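Local coordinates for protein hexokinase (Schistosoma mansoni, PDB 1BDG) that probably phosphorylates glucose and other hexoses with ATP, giving hexose 6-phosphate in the first step of glycolysis, and holds a glucose molecule in this structure, at residues F19-V23 against V24-E28; T414-V417 against D418-P422. All blocks are in the same frame, centred on the assembly; numbering follows the deposited sequence.

Interaction 1 of 2, residues F19-V23 against V24-E28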
loop_
_atom_site.group_PDB
_atom_site.type_symbol
_atom_site.label_atom_id
_atom_site.label_comp_id
_atom_site.label_asym_id
_atom_site.label_seq_id
_atom_site.Cartn_x
_atom_site.Cartn_y
_atom_site.Cartn_z
ATOM N N PHE A 19 7.014 -3.546 -21.055
ATOM C CA PHE A 19 6.927 -3.940 -19.637
ATOM C C PHE A 19 8.210 -4.645 -19.212
ATOM O O PHE A 19 8.511 -4.705 -18.029
ATOM C CB PHE A 19 5.774 -4.909 -19.381
ATOM C CG PHE A 19 4.431 -4.278 -19.369
ATOM C CD1 PHE A 19 3.770 -3.997 -20.559
ATOM C CD2 PHE A 19 3.793 -4.012 -18.174
ATOM C CE1 PHE A 19 2.488 -3.465 -20.567
ATOM C CE2 PHE A 19 2.494 -3.472 -18.167
ATOM C CZ PHE A 19 1.844 -3.200 -19.373
ATOM N N ASP A 20 8.917 -5.230 -20.178
ATOM C CA ASP A 20 10.155 -5.952 -19.924
ATOM C C ASP A 20 11.338 -5.008 -19.659
ATOM O O ASP A 20 12.190 -4.796 -20.525
ATOM C CB ASP A 20 10.474 -6.885 -21.093
ATOM C CG ASP A 20 11.691 -7.749 -20.832
ATOM O OD1 ASP A 20 11.905 -8.160 -19.673
ATOM O OD2 ASP A 20 12.443 -8.024 -21.784
ATOM N N LEU A 21 11.390 -4.456 -18.448
ATOM C CA LEU A 21 12.452 -3.529 -18.055
ATOM C C LEU A 21 13.748 -4.227 -17.672
ATOM O O LEU A 21 13.752 -5.385 -17.275
ATOM C CB LEU A 21 11.962 -2.605 -16.937
ATOM C CG LEU A 21 10.663 -1.860 -17.278
ATOM C CD1 LEU A 21 10.567 -0.588 -16.451
ATOM C CD2 LEU A 21 10.626 -1.512 -18.766
ATOM N N SER A 22 14.842 -3.487 -17.792
ATOM C CA SER A 22 16.187 -3.975 -17.513
ATOM C C SER A 22 16.701 -3.561 -16.140
ATOM O O SER A 22 16.218 -2.602 -15.571
ATOM C CB SER A 22 17.147 -3.422 -18.590
ATOM O OG SER A 22 17.218 -1.994 -18.577
ATOM N N VAL A 23 17.709 -4.253 -15.622
ATOM C CA VAL A 23 18.283 -3.870 -14.333
ATOM C C VAL A 23 18.689 -2.403 -14.406
ATOM O O VAL A 23 18.588 -1.671 -13.424
ATOM C CB VAL A 23 19.544 -4.679 -14.002
ATOM C CG1 VAL A 23 20.185 -4.161 -12.709
ATOM C CG2 VAL A 23 19.193 -6.144 -13.866
ATOM N N VAL A 24 19.112 -1.963 -15.586
ATOM C CA VAL A 24 19.528 -0.580 -15.733
ATOM C C VAL A 24 18.315 0.322 -15.556
ATOM O O VAL A 24 18.411 1.367 -14.906
ATOM C CB VAL A 24 20.230 -0.276 -17.092
ATOM C CG1 VAL A 24 20.713 1.178 -17.090
ATOM C CG2 VAL A 24 21.418 -1.235 -17.328
ATOM N N ASP A 25 17.160 -0.098 -16.067
ATOM C CA ASP A 25 15.973 0.732 -15.929
ATOM C C ASP A 25 15.689 0.969 -14.458
ATOM O O ASP A 25 15.600 2.111 -14.021
ATOM C CB ASP A 25 14.769 0.113 -16.636
ATOM C CG ASP A 25 14.874 0.190 -18.149
ATOM O OD1 ASP A 25 15.557 1.096 -18.665
ATOM O OD2 ASP A 25 14.254 -0.646 -18.834
ATOM N N TYR A 26 15.636 -0.102 -13.679
ATOM C CA TYR A 26 15.374 0.013 -12.252
ATOM C C TYR A 26 16.425 0.851 -11.530
ATOM O O TYR A 26 16.082 1.663 -10.679
ATOM C CB TYR A 26 15.213 -1.371 -11.634
ATOM C CG TYR A 26 14.032 -2.099 -12.209
ATOM C CD1 TYR A 26 12.781 -1.502 -12.223
ATOM C CD2 TYR A 26 14.166 -3.355 -12.786
ATOM C CE1 TYR A 26 11.693 -2.125 -12.804
ATOM C CE2 TYR A 26 13.076 -3.994 -13.368
ATOM C CZ TYR A 26 11.842 -3.360 -13.374
ATOM O OH TYR A 26 10.759 -3.928 -13.977
ATOM N N GLU A 27 17.698 0.680 -11.881
ATOM C CA GLU A 27 18.758 1.485 -11.262
ATOM C C GLU A 27 18.335 2.963 -11.381
ATOM O O GLU A 27 18.388 3.717 -10.418
ATOM C CB GLU A 27 20.115 1.247 -11.958
ATOM C CG GLU A 27 20.633 -0.205 -11.855
ATOM C CD GLU A 27 21.947 -0.489 -12.624
ATOM O OE1 GLU A 27 22.203 0.137 -13.680
ATOM O OE2 GLU A 27 22.712 -1.382 -12.195
ATOM N N GLU A 28 17.810 3.331 -12.543
ATOM C CA GLU A 28 17.358 4.685 -12.810
ATOM C C GLU A 28 16.106 5.097 -12.041
ATOM O O GLU A 28 16.083 6.177 -11.456
ATOM C CB GLU A 28 17.081 4.852 -14.284
ATOM C CG GLU A 28 16.754 6.262 -14.661
ATOM C CD GLU A 28 17.837 6.834 -15.508
ATOM O OE1 GLU A 28 18.302 6.072 -16.406
ATOM O OE2 GLU A 28 18.238 8.011 -15.259
#

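Interaction 2 of 2, residues T414-V417 against D418-P422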
loop_
_atom_site.group_PDB
_atom_site.type_symbol
_atom_site.label_atom_id
_atom_site.label_comp_id
_atom_site.label_asym_id
_atom_site.label_seq_id
_atom_site.Cartn_x
_atom_site.Cartn_y
_atom_site.Cartn_z
ATOM N N THR A 414 12.928 -8.975 -3.712
ATOM C CA THR A 414 14.214 -9.165 -3.044
ATOM C C THR A 414 15.377 -9.241 -4.049
ATOM O O THR A 414 16.437 -8.657 -3.837
ATOM C CB THR A 414 14.177 -10.452 -2.195
ATOM O OG1 THR A 414 13.067 -10.391 -1.302
ATOM C CG2 THR A 414 15.445 -10.607 -1.379
ATOM N N ASP A 415 15.178 -9.943 -5.155
ATOM C CA ASP A 415 16.243 -10.032 -6.135
ATOM C C ASP A 415 16.571 -8.636 -6.648
ATOM O O ASP A 415 17.750 -8.296 -6.808
ATOM C CB ASP A 415 15.869 -10.967 -7.288
ATOM C CG ASP A 415 15.789 -12.435 -6.858
ATOM O OD1 ASP A 415 15.952 -12.742 -5.636
ATOM O OD2 ASP A 415 15.555 -13.289 -7.755
ATOM N N MET A 416 15.558 -7.793 -6.846
ATOM C CA MET A 416 15.845 -6.452 -7.340
ATOM C C MET A 416 16.570 -5.609 -6.280
ATOM O O MET A 416 17.576 -4.956 -6.590
ATOM C CB MET A 416 14.590 -5.760 -7.844
ATOM C CG MET A 416 14.868 -4.438 -8.551
ATOM S SD MET A 416 16.195 -4.501 -9.786
ATOM C CE MET A 416 15.809 -5.933 -10.784
ATOM N N VAL A 417 16.102 -5.655 -5.027
ATOM C CA VAL A 417 16.753 -4.905 -3.942
ATOM C C VAL A 417 18.191 -5.392 -3.831
ATOM O O VAL A 417 19.069 -4.653 -3.393
ATOM C CB VAL A 417 16.135 -5.173 -2.560
ATOM C CG1 VAL A 417 16.807 -4.288 -1.534
ATOM C CG2 VAL A 417 14.633 -4.971 -2.572
ATOM N N ASP A 418 18.427 -6.628 -4.251
ATOM C CA ASP A 418 19.740 -7.211 -4.175
ATOM C C ASP A 418 20.729 -6.674 -5.196
ATOM O O ASP A 418 21.912 -6.567 -4.908
ATOM C CB ASP A 418 19.627 -8.713 -4.284
ATOM C CG ASP A 418 20.226 -9.411 -3.111
ATOM O OD1 ASP A 418 21.353 -9.060 -2.737
ATOM O OD2 ASP A 418 19.579 -10.318 -2.564
ATOM N N LYS A 419 20.266 -6.357 -6.397
ATOM C CA LYS A 419 21.169 -5.820 -7.424
ATOM C C LYS A 419 21.419 -4.327 -7.237
ATOM O O LYS A 419 22.345 -3.775 -7.834
ATOM C CB LYS A 419 20.595 -6.034 -8.832
ATOM C CG LYS A 419 20.648 -7.460 -9.321
ATOM C CD LYS A 419 19.742 -7.651 -10.513
ATOM C CE LYS A 419 19.680 -9.108 -10.911
ATOM N NZ LYS A 419 19.311 -9.966 -9.752
ATOM N N LEU A 420 20.562 -3.670 -6.449
ATOM C CA LEU A 420 20.653 -2.226 -6.218
ATOM C C LEU A 420 20.951 -1.765 -4.795
ATOM O O LEU A 420 21.139 -0.565 -4.573
ATOM C CB LEU A 420 19.359 -1.558 -6.665
ATOM C CG LEU A 420 18.827 -1.998 -8.016
ATOM C CD1 LEU A 420 17.589 -1.207 -8.379
ATOM C CD2 LEU A 420 19.921 -1.810 -9.059
ATOM N N LYS A 421 20.958 -2.674 -3.825
ATOM C CA LYS A 421 21.223 -2.252 -2.451
ATOM C C LYS A 421 22.687 -1.953 -2.252
ATOM O O LYS A 421 23.512 -2.360 -3.067
ATOM C CB LYS A 421 20.788 -3.317 -1.434
ATOM C CG LYS A 421 21.649 -4.546 -1.392
ATOM C CD LYS A 421 21.116 -5.542 -0.386
ATOM C CE LYS A 421 22.057 -6.745 -0.280
ATOM N NZ LYS A 421 23.449 -6.326 0.082
ATOM N N PRO A 422 23.025 -1.165 -1.203
ATOM C CA PRO A 422 24.432 -0.842 -0.924
ATOM C C PRO A 422 25.137 -2.189 -0.681
ATOM O O PRO A 422 24.693 -2.981 0.169
ATOM C CB PRO A 422 24.336 -0.030 0.375
ATOM C CG PRO A 422 23.061 0.674 0.229
ATOM C CD PRO A 422 22.140 -0.415 -0.293
#

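Interaction 1 of 2, residues F19-V23 against V24-E28
Two backbone N-H groups of the following helix converge on the carbonyl oxygen of Ser-22: Tyr-26 N donates to Ser-22 O at 3.2 Å, with a C=O...N angle of 166°, whereas the bond from Asp-25 N is bent and weak. Asp-25 N also donates to Ser-22 OG at 3.1 Å, the N-cap bond. In return Ser-22 N gives an almost straight bond (172° at the hydrogen) to Asp-25 OD2, 3.1 Å away and approached from above the carboxylate plane. The reciprocal pair makes Ser-22 and Asp-25 a capping box: OG takes up an N-H of the first turn, which has no carbonyl of an earlier helical turn to bond to, and the carboxylate accepts the N-H of Ser-22. With chi1 at 62°, OG turns back over its own backbone toward the N-H of Asp-25.

Before the cap, Leu-21 lays its CB against the phenol end of Tyr-26, 3.6 Å from CZ, the two side chains crossing at about a right angle. Glu-27 N continues the first turn, donating to Val-23 O at 2.9 Å.

Asp-25 OD1 has a weak bond to Trp-262, which also touches Leu-21. Through Tyr-26 the capped end packs on helices 357-389 and 409-420.

Interaction 2 of 2, residues T414-V417 against D418-P422
Met-416 and Leu-420 meet one turn apart at the C-terminal end of alpha helix 409-420, in what is probably the large subdomain of the hexokinase fold. Three i to i+4 bonds support the helical assignment, from Asp-418 N to Thr-414 O, Lys-419 N to Asp-415 O and Leu-420 N to Met-416 O. The first is 2.9 Å long, the last 3.3 Å. Weak i to i+3 bonds accompany them, Asp-418 N to Asp-415 O and Lys-419 N to Met-416 O.

Leu-420 can be followed outward. Its CB lies beside Met-416 O, 3.8 Å away, and CG stays near that oxygen while also approaching Met-416 SD, at 4.0 Å. The CD1 branch of Leu-420 then reaches Met-416 SD at 3.8 Å, whereas CD2 is directed to helix 23-41. Met-416 starts with CG anti to the backbone N (chi1 -172°), then bends at chi2 and chi3; the two side chains cross at a slant, with sulfur against methyl. Both residues are buried. Val-417 is buried too, packing on Ile-382 and Leu-386 of helix 357-389 and on Phe-427 of strand 426-431.

Polar ends find other partners: Thr-414 OG1 bonds to Cys-410 O one turn back, while Lys-421 NZ bonds to Thr-425 O beyond the helix.

Lys-421 is the first residue to leave helical backbone angles (psi 160°). The side chains of Val-417 and Lys-421 cross at about a right angle, with Val-417 CG1 4.1 Å from Lys-421 CB. The backbone is still tied here, since Lys-421 N makes a weak bond to Val-417 O, 2.8 Å long but bent to 123° at the hydrogen.

From the N terminus, the chain leaves helix 5-16 and reaches interaction 1, a local contact at the start of helix 23-41. Nearly four hundred residues later, interaction 2 forms within the end of helix 409-420. The contacts therefore follow in series, neither nesting nor crossing, and neither closes a long loop. In space their centres are about 12 Å apart, and the two helix ends touch: Tyr-26 CD2 lies 3.7 Å from Met-416 CE, Val-23 CG2 lies 3.7 Å from Lys-419 CD, and Glu-27 packs on Leu-420. Both contacts also pack on helix 357-389, so helices 23-41, 357-389 and 409-420 are packed together.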